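Uncharacterized protein VP1736 (Vibrio parahaemolyticus, PDB 3LXQ) is of unknown function but belongs to the sulfatase family of the alkaline phosphatase clan, a fold built round a mixed beta sheet with helices packed against it. Local coordinates at residues Thr284-Ala289 with Ser293-Thr298; His175-Tyr180 with Glu232-Gly237; Pro361-Asp366 with Lys429-Phe434; Leu56-Ser61 with Leu71-Ser76. All blocks are in the same frame, centred on the assembly; numbering follows the deposited sequence.

Contact 1 of 4, residues Thr284-Ala289 with Ser293-Thr298; sequences TFFDKA and SYWDDT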
loop_
_atom_site.group_PDB
_atom_site.type_symbol
_atom_site.label_atom_id
_atom_site.label_comp_id
_atom_site.label_asym_id
_atom_site.label_seq_id
_atom_site.Cartn_x
_atom_site.Cartn_y
_atom_site.Cartn_z
ATOM N N THR A 284 -5.036 -20.675 -2.607
ATOM C CA THR A 284 -5.467 -21.240 -3.892
ATOM C C THR A 284 -4.903 -20.470 -5.085
ATOM O O THR A 284 -4.636 -21.069 -6.121
ATOM C CB THR A 284 -7.022 -21.359 -4.037
ATOM O OG1 THR A 284 -7.617 -20.058 -4.056
ATOM C CG2 THR A 284 -7.626 -22.190 -2.912
ATOM N N PHE A 285 -4.713 -19.159 -4.945
ATOM C CA PHE A 285 -4.036 -18.381 -5.989
ATOM C C PHE A 285 -2.579 -18.798 -6.135
ATOM O O PHE A 285 -2.117 -19.029 -7.255
ATOM C CB PHE A 285 -4.087 -16.873 -5.738
ATOM C CG PHE A 285 -3.308 -16.076 -6.752
ATOM C CD1 PHE A 285 -3.876 -15.742 -7.974
ATOM C CD2 PHE A 285 -1.988 -15.707 -6.507
ATOM C CE1 PHE A 285 -3.155 -15.023 -8.922
ATOM C CE2 PHE A 285 -1.252 -14.999 -7.458
ATOM C CZ PHE A 285 -1.832 -14.652 -8.661
ATOM N N PHE A 286 -1.858 -18.876 -5.016
ATOM C CA PHE A 286 -0.423 -19.209 -5.056
ATOM C C PHE A 286 -0.122 -20.662 -5.439
ATOM O O PHE A 286 0.939 -20.943 -6.019
ATOM C CB PHE A 286 0.300 -18.809 -3.760
ATOM C CG PHE A 286 0.751 -17.367 -3.742
ATOM C CD1 PHE A 286 1.841 -16.955 -4.508
ATOM C CD2 PHE A 286 0.074 -16.414 -2.978
ATOM C CE1 PHE A 286 2.254 -15.626 -4.510
ATOM C CE2 PHE A 286 0.487 -15.074 -2.971
ATOM C CZ PHE A 286 1.569 -14.680 -3.741
ATOM N N ASP A 287 -1.047 -21.574 -5.128
ATOM C CA ASP A 287 -0.910 -22.975 -5.540
ATOM C C ASP A 287 -0.927 -23.071 -7.059
ATOM O O ASP A 287 -0.226 -23.893 -7.662
ATOM C CB ASP A 287 -2.043 -23.835 -4.965
ATOM C CG ASP A 287 -1.947 -24.011 -3.455
ATOM O OD1 ASP A 287 -0.828 -23.934 -2.887
ATOM O OD2 ASP A 287 -3.015 -24.222 -2.836
ATOM N N LYS A 288 -1.755 -22.226 -7.659
ATOM C CA LYS A 288 -1.873 -22.124 -9.097
ATOM C C LYS A 288 -0.708 -21.330 -9.649
ATOM O O LYS A 288 -0.101 -21.725 -10.641
ATOM C CB LYS A 288 -3.208 -21.468 -9.473
ATOM C CG LYS A 288 -4.427 -22.209 -8.916
ATOM C CD LYS A 288 -5.629 -22.160 -9.848
ATOM C CE LYS A 288 -6.251 -20.773 -9.936
ATOM N NZ LYS A 288 -7.200 -20.680 -11.085
ATOM N N ALA A 289 -0.383 -20.227 -8.978
ATOM C CA ALA A 289 0.677 -19.316 -9.408
ATOM C C ALA A 289 2.036 -20.009 -9.553
ATOM O O ALA A 289 2.795 -19.740 -10.494
ATOM C CB ALA A 289 0.779 -18.136 -8.436
ATOM N N SER A 293 2.636 -20.231 -15.959
ATOM C CA SER A 293 3.567 -19.843 -17.017
ATOM C C SER A 293 4.123 -18.436 -16.821
ATOM O O SER A 293 5.026 -18.010 -17.545
ATOM C CB SER A 293 2.917 -19.980 -18.405
ATOM O OG SER A 293 2.403 -18.741 -18.878
ATOM N N TYR A 294 3.577 -17.712 -15.844
ATOM C CA TYR A 294 4.040 -16.364 -15.551
ATOM C C TYR A 294 5.005 -16.297 -14.350
ATOM O O TYR A 294 5.651 -15.271 -14.133
ATOM C CB TYR A 294 2.840 -15.411 -15.373
ATOM C CG TYR A 294 1.778 -15.886 -14.399
ATOM C CD1 TYR A 294 1.910 -15.661 -13.031
ATOM C CD2 TYR A 294 0.637 -16.545 -14.848
ATOM C CE1 TYR A 294 0.941 -16.092 -12.127
ATOM C CE2 TYR A 294 -0.343 -16.978 -13.953
ATOM C CZ TYR A 294 -0.179 -16.747 -12.596
ATOM O OH TYR A 294 -1.136 -17.172 -11.705
ATOM N N TRP A 295 5.111 -17.399 -13.598
ATOM C CA TRP A 295 5.836 -17.424 -12.317
ATOM C C TRP A 295 7.294 -16.976 -12.390
ATOM O O TRP A 295 7.752 -16.200 -11.537
ATOM C CB TRP A 295 5.767 -18.803 -11.657
ATOM C CG TRP A 295 6.423 -18.814 -10.299
ATOM C CD1 TRP A 295 7.649 -19.328 -9.982
ATOM C CD2 TRP A 295 5.902 -18.246 -9.090
ATOM N NE1 TRP A 295 7.913 -19.137 -8.648
ATOM C CE2 TRP A 295 6.860 -18.475 -8.076
ATOM C CE3 TRP A 295 4.708 -17.583 -8.760
ATOM C CZ2 TRP A 295 6.665 -18.061 -6.751
ATOM C CZ3 TRP A 295 4.514 -17.169 -7.444
ATOM C CH2 TRP A 295 5.490 -17.405 -6.457
ATOM N N ASP A 296 8.006 -17.472 -13.398
ATOM C CA ASP A 296 9.407 -17.112 -13.634
ATOM C C ASP A 296 9.596 -15.608 -13.773
ATOM O O ASP A 296 10.616 -15.055 -13.360
ATOM C CB ASP A 296 9.913 -17.783 -14.920
ATOM C CG ASP A 296 10.338 -19.222 -14.708
ATOM O OD1 ASP A 296 10.195 -19.743 -13.579
ATOM O OD2 ASP A 296 10.826 -19.837 -15.686
ATOM N N ASP A 297 8.585 -14.954 -14.336
ATOM C CA ASP A 297 8.742 -13.622 -14.892
ATOM C C ASP A 297 8.079 -12.518 -14.051
ATOM O O ASP A 297 7.958 -11.380 -14.516
ATOM C CB ASP A 297 8.171 -13.634 -16.314
ATOM C CG ASP A 297 8.660 -12.474 -17.169
ATOM O OD1 ASP A 297 8.124 -12.324 -18.291
ATOM O OD2 ASP A 297 9.571 -11.727 -16.744
ATOM N N THR A 298 7.681 -12.836 -12.815
ATOM C CA THR A 298 6.801 -11.939 -12.057
ATOM C C THR A 298 7.174 -11.727 -10.597
ATOM O O THR A 298 7.621 -12.660 -9.913
ATOM C CB THR A 298 5.340 -12.442 -12.117
ATOM O OG1 THR A 298 4.983 -12.706 -13.477
ATOM C CG2 THR A 298 4.373 -11.399 -11.523
#

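Contact 2 of 4, residues His175-Tyr180 with Glu232-Gly237; sequences HTQFIY and ERLSKG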
loop_
_atom_site.group_PDB
_atom_site.type_symbol
_atom_site.label_atom_id
_atom_site.label_comp_id
_atom_site.label_asym_id
_atom_site.label_seq_id
_atom_site.Cartn_x
_atom_site.Cartn_y
_atom_site.Cartn_z
ATOM N N HIS A 175 1.279 -3.325 -20.315
ATOM C CA HIS A 175 -0.163 -3.358 -20.217
ATOM C C HIS A 175 -0.488 -3.169 -18.745
ATOM O O HIS A 175 0.164 -3.759 -17.888
ATOM C CB HIS A 175 -0.727 -4.687 -20.697
ATOM C CG HIS A 175 -2.222 -4.732 -20.687
ATOM N ND1 HIS A 175 -2.987 -4.307 -21.755
ATOM C CD2 HIS A 175 -3.094 -5.135 -19.733
ATOM C CE1 HIS A 175 -4.266 -4.458 -21.458
ATOM N NE2 HIS A 175 -4.357 -4.953 -20.236
ATOM N N THR A 176 -1.482 -2.339 -18.451
ATOM C CA THR A 176 -1.836 -2.060 -17.049
ATOM C C THR A 176 -3.308 -2.354 -16.784
ATOM O O THR A 176 -4.180 -1.998 -17.583
ATOM C CB THR A 176 -1.482 -0.618 -16.645
ATOM O OG1 THR A 176 -2.075 0.303 -17.573
ATOM C CG2 THR A 176 0.031 -0.428 -16.640
ATOM N N GLN A 177 -3.579 -3.022 -15.665
ATOM C CA GLN A 177 -4.935 -3.461 -15.357
ATOM C C GLN A 177 -5.242 -3.425 -13.875
ATOM O O GLN A 177 -4.343 -3.393 -13.043
ATOM C CB GLN A 177 -5.213 -4.867 -15.912
ATOM C CG GLN A 177 -4.368 -5.965 -15.281
ATOM C CD GLN A 177 -4.830 -7.365 -15.638
ATOM O OE1 GLN A 177 -5.570 -7.570 -16.606
ATOM N NE2 GLN A 177 -4.391 -8.344 -14.853
ATOM N N PHE A 178 -6.536 -3.431 -13.576
ATOM C CA PHE A 178 -7.054 -3.505 -12.230
ATOM C C PHE A 178 -8.036 -4.661 -12.227
ATOM O O PHE A 178 -8.927 -4.702 -13.050
ATOM C CB PHE A 178 -7.767 -2.196 -11.903
ATOM C CG PHE A 178 -8.542 -2.211 -10.607
ATOM C CD1 PHE A 178 -7.931 -2.559 -9.399
ATOM C CD2 PHE A 178 -9.880 -1.826 -10.593
ATOM C CE1 PHE A 178 -8.652 -2.550 -8.192
ATOM C CE2 PHE A 178 -10.605 -1.806 -9.399
ATOM C CZ PHE A 178 -9.987 -2.166 -8.192
ATOM N N ILE A 179 -7.853 -5.617 -11.327
ATOM C CA ILE A 179 -8.817 -6.699 -11.186
ATOM C C ILE A 179 -9.532 -6.566 -9.844
ATOM O O ILE A 179 -8.894 -6.524 -8.799
ATOM C CB ILE A 179 -8.194 -8.112 -11.308
ATOM C CG1 ILE A 179 -7.332 -8.237 -12.578
ATOM C CG2 ILE A 179 -9.306 -9.175 -11.335
ATOM C CD1 ILE A 179 -6.591 -9.593 -12.706
ATOM N N TYR A 180 -10.858 -6.536 -9.910
ATOM C CA TYR A 180 -11.736 -6.361 -8.761
ATOM C C TYR A 180 -12.927 -7.322 -8.890
ATOM O O TYR A 180 -13.328 -7.665 -10.001
ATOM C CB TYR A 180 -12.220 -4.913 -8.760
ATOM C CG TYR A 180 -12.951 -4.452 -7.525
ATOM C CD1 TYR A 180 -12.431 -4.676 -6.258
ATOM C CD2 TYR A 180 -14.148 -3.739 -7.636
ATOM C CE1 TYR A 180 -13.093 -4.239 -5.135
ATOM C CE2 TYR A 180 -14.824 -3.292 -6.515
ATOM C CZ TYR A 180 -14.291 -3.548 -5.264
ATOM O OH TYR A 180 -14.945 -3.112 -4.142
ATOM N N GLU A 232 -2.037 -15.757 -16.978
ATOM C CA GLU A 232 -1.643 -16.801 -17.937
ATOM C C GLU A 232 -2.002 -16.413 -19.367
ATOM O O GLU A 232 -1.387 -16.894 -20.326
ATOM C CB GLU A 232 -2.250 -18.154 -17.575
ATOM C CG GLU A 232 -1.255 -19.312 -17.721
ATOM C CD GLU A 232 -1.158 -20.142 -16.449
ATOM O OE1 GLU A 232 -2.043 -20.019 -15.562
ATOM O OE2 GLU A 232 -0.188 -20.909 -16.326
ATOM N N ARG A 233 -2.999 -15.538 -19.487
ATOM C CA ARG A 233 -3.380 -14.917 -20.748
ATOM C C ARG A 233 -2.330 -13.895 -21.173
ATOM O O ARG A 233 -1.734 -14.031 -22.246
ATOM C CB ARG A 233 -4.757 -14.248 -20.619
ATOM C CG ARG A 233 -5.373 -13.745 -21.935
ATOM C CD ARG A 233 -4.605 -12.535 -22.499
ATOM N NE ARG A 233 -5.440 -11.366 -22.780
ATOM C CZ ARG A 233 -6.385 -10.889 -21.975
ATOM N NH1 ARG A 233 -7.072 -9.816 -22.335
ATOM N NH2 ARG A 233 -6.638 -11.467 -20.808
ATOM N N LEU A 234 -2.099 -12.887 -20.329
ATOM C CA LEU A 234 -1.157 -11.805 -20.645
ATOM C C LEU A 234 0.270 -12.308 -20.906
ATOM O O LEU A 234 0.997 -11.740 -21.730
ATOM C CB LEU A 234 -1.167 -10.719 -19.557
ATOM C CG LEU A 234 -2.401 -9.803 -19.463
ATOM C CD1 LEU A 234 -2.509 -9.140 -18.080
ATOM C CD2 LEU A 234 -2.440 -8.754 -20.588
ATOM N N SER A 235 0.649 -13.391 -20.229
ATOM C CA SER A 235 1.995 -13.953 -20.344
ATOM C C SER A 235 2.234 -14.615 -21.700
ATOM O O SER A 235 3.382 -14.818 -22.092
ATOM C CB SER A 235 2.266 -14.951 -19.213
ATOM O OG SER A 235 1.415 -16.087 -19.315
ATOM N N LYS A 236 1.153 -14.953 -22.403
ATOM C CA LYS A 236 1.252 -15.424 -23.789
ATOM C C LYS A 236 1.548 -14.250 -24.728
ATOM O O LYS A 236 2.155 -14.437 -25.781
ATOM C CB LYS A 236 -0.025 -16.159 -24.222
ATOM N N GLY A 237 1.129 -13.046 -24.329
ATOM C CA GLY A 237 1.344 -11.825 -25.115
ATOM C C GLY A 237 2.774 -11.328 -25.032
ATOM O O GLY A 237 3.575 -11.860 -24.257
#

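Contact 3 of 4, residues Pro361-Asp366 with Lys429-Phe434; sequences PMIGRD and KANALF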
loop_
_atom_site.group_PDB
_atom_site.type_symbol
_atom_site.label_atom_id
_atom_site.label_comp_id
_atom_site.label_asym_id
_atom_site.label_seq_id
_atom_site.Cartn_x
_atom_site.Cartn_y
_atom_site.Cartn_z
ATOM N N PRO A 361 8.312 11.814 -8.781
ATOM C CA PRO A 361 8.289 12.657 -7.595
ATOM C C PRO A 361 8.056 11.888 -6.290
ATOM O O PRO A 361 7.906 12.510 -5.246
ATOM C CB PRO A 361 7.130 13.614 -7.879
ATOM C CG PRO A 361 6.187 12.795 -8.676
ATOM C CD PRO A 361 7.064 11.933 -9.557
HETATM N N MSE A 362 8.037 10.557 -6.337
HETATM C CA MSE A 362 7.810 9.739 -5.133
HETATM C C MSE A 362 8.904 9.924 -4.082
HETATM O O MSE A 362 10.092 9.860 -4.393
HETATM C CB MSE A 362 7.690 8.250 -5.479
HETATM C CG MSE A 362 6.593 7.909 -6.467
HETATM SE SE MSE A 362 6.252 5.994 -6.521
HETATM C CE MSE A 362 7.744 5.427 -7.646
ATOM N N ILE A 363 8.495 10.141 -2.834
ATOM C CA ILE A 363 9.439 10.310 -1.748
ATOM C C ILE A 363 9.600 9.027 -0.919
ATOM O O ILE A 363 10.418 8.970 -0.001
ATOM C CB ILE A 363 9.094 11.519 -0.850
ATOM C CG1 ILE A 363 7.760 11.302 -0.121
ATOM C CG2 ILE A 363 9.073 12.790 -1.687
ATOM C CD1 ILE A 363 7.475 12.326 0.963
ATOM N N GLY A 364 8.828 7.995 -1.263
ATOM C CA GLY A 364 8.982 6.677 -0.651
ATOM C C GLY A 364 10.305 6.011 -1.015
ATOM O O GLY A 364 10.885 6.286 -2.067
ATOM N N ARG A 365 10.750 5.107 -0.148
ATOM C CA ARG A 365 12.093 4.534 -0.191
ATOM C C ARG A 365 12.136 3.297 -1.086
ATOM O O ARG A 365 11.186 2.507 -1.123
ATOM C CB ARG A 365 12.539 4.144 1.216
ATOM C CG ARG A 365 12.973 5.299 2.111
ATOM C CD ARG A 365 11.806 6.132 2.671
ATOM N NE ARG A 365 12.311 7.154 3.594
ATOM C CZ ARG A 365 12.591 6.933 4.882
ATOM N NH1 ARG A 365 12.375 5.737 5.422
ATOM N NH2 ARG A 365 13.081 7.920 5.641
ATOM N N ASP A 366 13.233 3.160 -1.821
ATOM C CA ASP A 366 13.544 1.931 -2.544
ATOM C C ASP A 366 14.239 1.055 -1.529
ATOM O O ASP A 366 15.411 1.257 -1.197
ATOM C CB ASP A 366 14.459 2.228 -3.728
ATOM C CG ASP A 366 14.935 0.966 -4.464
ATOM O OD1 ASP A 366 14.674 -0.172 -4.008
ATOM O OD2 ASP A 366 15.593 1.121 -5.521
ATOM N N LYS A 429 6.108 17.584 11.156
ATOM C CA LYS A 429 5.245 18.658 10.634
ATOM C C LYS A 429 5.432 18.827 9.125
ATOM O O LYS A 429 4.455 18.858 8.362
ATOM C CB LYS A 429 5.488 19.979 11.401
ATOM C CG LYS A 429 4.427 21.061 11.196
ATOM C CD LYS A 429 4.656 22.263 12.126
ATOM C CE LYS A 429 3.919 23.518 11.627
ATOM N NZ LYS A 429 4.372 24.780 12.303
ATOM N N ALA A 430 6.689 18.894 8.691
ATOM C CA ALA A 430 7.010 19.039 7.271
ATOM C C ALA A 430 6.374 17.920 6.425
ATOM O O ALA A 430 5.790 18.180 5.366
ATOM C CB ALA A 430 8.516 19.079 7.071
ATOM N N ASN A 431 6.480 16.684 6.903
ATOM C CA ASN A 431 5.878 15.544 6.217
ATOM C C ASN A 431 4.338 15.493 6.309
ATOM O O ASN A 431 3.675 15.058 5.370
ATOM C CB ASN A 431 6.533 14.240 6.671
ATOM C CG ASN A 431 7.891 14.021 6.017
ATOM O OD1 ASN A 431 7.983 13.717 4.820
ATOM N ND2 ASN A 431 8.950 14.167 6.796
ATOM N N ALA A 432 3.787 15.964 7.431
ATOM C CA ALA A 432 2.340 16.133 7.604
ATOM C C ALA A 432 1.726 17.073 6.565
ATOM O O ALA A 432 0.585 16.887 6.151
ATOM C CB ALA A 432 2.032 16.663 9.008
ATOM N N LEU A 433 2.482 18.096 6.175
ATOM C CA LEU A 433 1.992 19.153 5.292
ATOM C C LEU A 433 2.151 18.862 3.810
ATOM O O LEU A 433 1.493 19.499 2.975
ATOM C CB LEU A 433 2.731 20.455 5.591
ATOM C CG LEU A 433 2.508 21.122 6.939
ATOM C CD1 LEU A 433 3.500 22.264 7.119
ATOM C CD2 LEU A 433 1.074 21.626 7.057
ATOM N N PHE A 434 3.041 17.931 3.475
ATOM C CA PHE A 434 3.505 17.821 2.089
ATOM C C PHE A 434 2.392 17.501 1.086
ATOM O O PHE A 434 2.214 18.235 0.113
ATOM C CB PHE A 434 4.676 16.829 1.952
ATOM C CG PHE A 434 5.054 16.548 0.525
ATOM C CD1 PHE A 434 5.662 17.526 -0.248
ATOM C CD2 PHE A 434 4.776 15.316 -0.050
ATOM C CE1 PHE A 434 6.001 17.281 -1.565
ATOM C CE2 PHE A 434 5.108 15.061 -1.374
ATOM C CZ PHE A 434 5.726 16.052 -2.138
#

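Contact 4 of 4, residues Leu56-Ser61 with Leu71-Ser76; sequences LVRASS and LPTMNS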
loop_
_atom_site.group_PDB
_atom_site.type_symbol
_atom_site.label_atom_id
_atom_site.label_comp_id
_atom_site.label_asym_id
_atom_site.label_seq_id
_atom_site.Cartn_x
_atom_site.Cartn_y
_atom_site.Cartn_z
ATOM N N LEU A 56 13.021 19.698 4.383
ATOM C CA LEU A 56 12.911 18.665 5.390
ATOM C C LEU A 56 12.281 17.400 4.816
ATOM O O LEU A 56 12.635 16.299 5.235
ATOM C CB LEU A 56 12.137 19.160 6.616
ATOM C CG LEU A 56 12.851 20.232 7.448
ATOM C CD1 LEU A 56 11.879 20.848 8.443
ATOM C CD2 LEU A 56 14.093 19.667 8.160
ATOM N N VAL A 57 11.363 17.566 3.858
ATOM C CA VAL A 57 10.724 16.432 3.174
ATOM C C VAL A 57 11.762 15.690 2.319
ATOM O O VAL A 57 11.944 14.473 2.461
ATOM C CB VAL A 57 9.464 16.887 2.357
ATOM C CG1 VAL A 57 8.965 15.800 1.419
ATOM C CG2 VAL A 57 8.334 17.312 3.305
ATOM N N ARG A 58 12.467 16.429 1.468
ATOM C CA ARG A 58 13.509 15.839 0.630
ATOM C C ARG A 58 14.624 15.167 1.440
ATOM O O ARG A 58 14.979 14.021 1.173
ATOM C CB ARG A 58 14.100 16.887 -0.311
ATOM C CG ARG A 58 13.186 17.248 -1.482
ATOM C CD ARG A 58 13.941 18.099 -2.500
ATOM N NE ARG A 58 14.106 19.479 -2.047
ATOM C CZ ARG A 58 13.395 20.511 -2.493
ATOM N NH1 ARG A 58 12.463 20.344 -3.423
ATOM N NH2 ARG A 58 13.618 21.716 -1.999
ATOM N N ALA A 59 15.165 15.873 2.429
ATOM C CA ALA A 59 16.194 15.294 3.293
ATOM C C ALA A 59 15.708 14.035 4.033
ATOM O O ALA A 59 16.370 12.990 3.990
ATOM C CB ALA A 59 16.746 16.336 4.269
ATOM N N SER A 60 14.557 14.118 4.691
ATOM C CA SER A 60 14.038 12.967 5.409
ATOM C C SER A 60 13.627 11.804 4.483
ATOM O O SER A 60 13.576 10.670 4.934
ATOM C CB SER A 60 12.884 13.344 6.341
ATOM O OG SER A 60 11.775 13.825 5.599
ATOM N N SER A 61 13.376 12.087 3.203
ATOM C CA SER A 61 13.030 11.041 2.231
ATOM C C SER A 61 14.173 10.026 1.979
ATOM O O SER A 61 13.919 8.822 1.831
ATOM C CB SER A 61 12.560 11.664 0.901
ATOM O OG SER A 61 13.652 12.067 0.085
ATOM N N LEU A 71 9.304 19.065 -11.203
ATOM C CA LEU A 71 8.527 18.997 -9.950
ATOM C C LEU A 71 9.475 18.980 -8.740
ATOM O O LEU A 71 10.541 18.371 -8.813
ATOM C CB LEU A 71 7.651 17.745 -9.906
ATOM C CG LEU A 71 6.539 17.471 -10.928
ATOM C CD1 LEU A 71 6.126 16.007 -10.816
ATOM C CD2 LEU A 71 5.335 18.391 -10.746
ATOM N N PRO A 72 9.089 19.638 -7.624
ATOM C CA PRO A 72 9.938 19.820 -6.433
ATOM C C PRO A 72 10.547 18.570 -5.775
ATOM O O PRO A 72 11.612 18.682 -5.137
ATOM C CB PRO A 72 9.009 20.511 -5.427
ATOM C CG PRO A 72 7.673 20.540 -6.055
ATOM C CD PRO A 72 7.862 20.439 -7.520
ATOM N N THR A 73 9.896 17.413 -5.891
ATOM C CA THR A 73 10.477 16.182 -5.356
ATOM C C THR A 73 10.807 15.160 -6.447
ATOM O O THR A 73 11.075 13.994 -6.148
ATOM C CB THR A 73 9.618 15.522 -4.215
ATOM O OG1 THR A 73 8.370 15.066 -4.739
ATOM C CG2 THR A 73 9.373 16.486 -3.071
HETATM N N MSE A 74 10.796 15.592 -7.709
HETATM C CA MSE A 74 11.215 14.714 -8.801
HETATM C C MSE A 74 12.617 14.190 -8.504
HETATM O O MSE A 74 13.495 14.961 -8.139
HETATM C CB MSE A 74 11.191 15.444 -10.146
HETATM C CG MSE A 74 11.496 14.539 -11.324
HETATM SE SE MSE A 74 9.955 13.506 -11.916
HETATM C CE MSE A 74 9.215 14.851 -13.133
ATOM N N ASN A 75 12.809 12.880 -8.625
ATOM C CA ASN A 75 14.105 12.253 -8.338
ATOM C C ASN A 75 14.338 11.024 -9.197
ATOM O O ASN A 75 13.389 10.322 -9.569
ATOM C CB ASN A 75 14.247 11.886 -6.848
ATOM C CG ASN A 75 13.187 10.895 -6.376
ATOM O OD1 ASN A 75 12.097 11.280 -5.931
ATOM N ND2 ASN A 75 13.507 9.620 -6.454
ATOM N N SER A 76 15.603 10.762 -9.502
ATOM C CA SER A 76 15.964 9.605 -10.293
ATOM C C SER A 76 16.477 8.493 -9.407
ATOM O O SER A 76 17.379 8.695 -8.588
ATOM C CB SER A 76 17.017 9.964 -11.342
ATOM O OG SER A 76 16.435 10.763 -12.352
#

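Contact 1 of 4, residues Thr284-Ala289 with Ser293-Thr298
Trp295 lies against the last turn of helix 271-289, and its side chain can be walked outward from the backbone. CB starts 3.3 Å from Ala289 O, a carbonyl that also takes a hydrogen bond from Ser292 OG. With CG anti to the backbone N (chi1 -176°), the indole runs back along the last turn of the helix, from Ala289 toward Phe286: CG and CD2 stay near the same oxygen, and CE3 is 3.4 Å from Ala289 O. One atom further, CZ3 is 4.0 Å from Ala289 CB. The same CZ3 meets the edge of the Phe286 ring, in its plane, 4.0 Å from CD1, with CH2 close behind; these two side chains cross at about a right angle. One face of the Phe286 ring has Phe285 CD2 over its centre. This is a tight helix-to-strand connection of the alpha/beta core: the helix packs through Phe285 and Phe286 on Leu91 of the central sheet, and the chain turns straight into strand 298-304. Tyr294 fills in beside Ala289, its OH 3.6 Å from Ala289 CA and 4.0 Å from Phe285 CZ. That hydroxyl is hydrogen-bonded to Asp228 of helix 220-234, whose carboxylate also forms a salt bridge with Lys288. Tyr294 O anchors the turn by taking Thr298 OG1 (2.7 Å) and Asp297 N from opposite faces of its carbonyl plane.

Contact 2 of 4, residues His175-Tyr180 with Glu232-Gly237
Leu234 reaches from the end of helix 220-234 to His175 and Gln177 with one methyl for each. The first interaction is CH-pi: CD2 sits over one face of the His175 imidazole, 4.2 Å from the ring centroid and 27° off the normal. It is displaced toward the CG-CD2 side of the ring, where Leu234 CD2 comes within 3.8 Å of His175 CD2. The two side chains cross at about a right angle.

Van der Waals packing makes up the rest. The other branch, Leu234 CD1, abuts the amide end of Gln177, 3.8 Å from its CD. Gln177 extends beyond CG and comes at the leucine from the opposite direction.

Charge plays a distant part at most. His175 NE2 and Arg233 NH1 are 6.0 Å apart, and the arginine has its salt bridge with Glu230. Backbone bonds shape the helix exit: Gly237 N to Leu234 O, at 2.9 Å, closes a type I turn that carries the chain off toward the next strand.

Strand 175-180 runs parallel to both 200-202 and 241-246 in the central sheet. Helix 220-234 packs over it, with Ile179 touching Leu223 and Ala227, while Leu234 also rests on Phe241, the first residue of strand 241-246.

Contact 3 of 4, residues Pro361-Asp366 with Lys429-Phe434
Ile363 points its delta methyl between Asn431 and Phe434, which stand one turn apart on helix 422-441. Its CG1 lies between the backbone N and the carbonyl carbon (chi1 65°), and the chain then extends (chi2 170°), so CD1 is the atom that arrives at the helix. It is 4.1 Å from Asn431 OD1 and 4.2 Å from Phe434 CD2, both relaxed van der Waals distances. The isoleucine slides past each partner in the opposite direction. Phe434 carries its CG beside its own carbonyl carbon (chi1 172°), which swings the ring toward the loop, where the methyl comes to it obliquely.

The asparagine amide is held from its other end. ND2 is hydrogen-bonded to Arg427 O, one turn back on the same helix, and to Ser60 OG of helix 50-61, and this pair probably fixes its rotation with OD1 toward the methyl. Helix 50-61 also backs the isoleucine itself through Val57 and Ser61. Arg365, two residues on, grips the end of that helix: NE bonds to Ser61 O and NH2 to Ser60 O. Selenomethionine Met362 turns away to pack on helix 346-353.

Helix 422-441 also touches strand 385-390 of a five-stranded antiparallel sheet, through Asn431 on Tyr388 and Ala432 on Phe386. Such a C-terminal sheet with a helix packed on it is consistent with the smaller subdomain known in sulfatases.

Contact 4 of 4, residues Leu56-Ser61 with Leu71-Ser76
Arg58, on helix 50-61, reaches over a type I beta turn, Leu71 to Met74, that leads into the short strand 75-77: a helix joined by a loop to a turn, near the N-terminal end of the model. The closest approach is a directed polar one on the partly exposed side. Arg58 NH1 donates to Pro72 O over 2.5 Å, short enough that the exact length is doubtful. The bond is bent, at 141° about the hydrogen. The oxygen lies in the guanidinium plane, while the nitrogen is tilted 31° from the carbonyl plane. A bend at chi3 brings the group round to the turn, and NH2 is held by a salt bridge with Asp55, so two anchors probably limit its swing.

Toward the interior the fit is looser: Arg58 CG and Thr73 CG2 are 4.2 Å apart, a plain apolar touch. Thr73 is buried there, its OG1 hydrogen-bonded to Pro361 O and its side chain against Phe434 of helix 422-441. Pro72, partly exposed, leans on Trp443. In the helix, serine hydroxyls turn back on the backbone: Ser60 OG donates to Leu56 O at 2.6 Å, and Ser61 OG likewise to Arg58 O at 2.6 Å.

From the N terminus, contact 4 closes first, a short loop tying helix 50-61 to the turn before strand 75-77. The chain then enters the central sheet, where contact 2 closes a longer loop between strand 175-180 and the end of helix 220-234. Contact 1 follows and closes the shortest loop, three residues long, joining helix 271-289 to the approach to strand 298-304. Contact 3 closes last, linking the loop after strand 358-360 to helix 422-441. All four are in series; none nests or crosses. In space they form two pairs: contacts 1 and 2 meet through Ser293 with Ser235 and Glu232, while contacts 3 and 4, centres about 7 Å apart, bring helices 50-61 and 422-441 together.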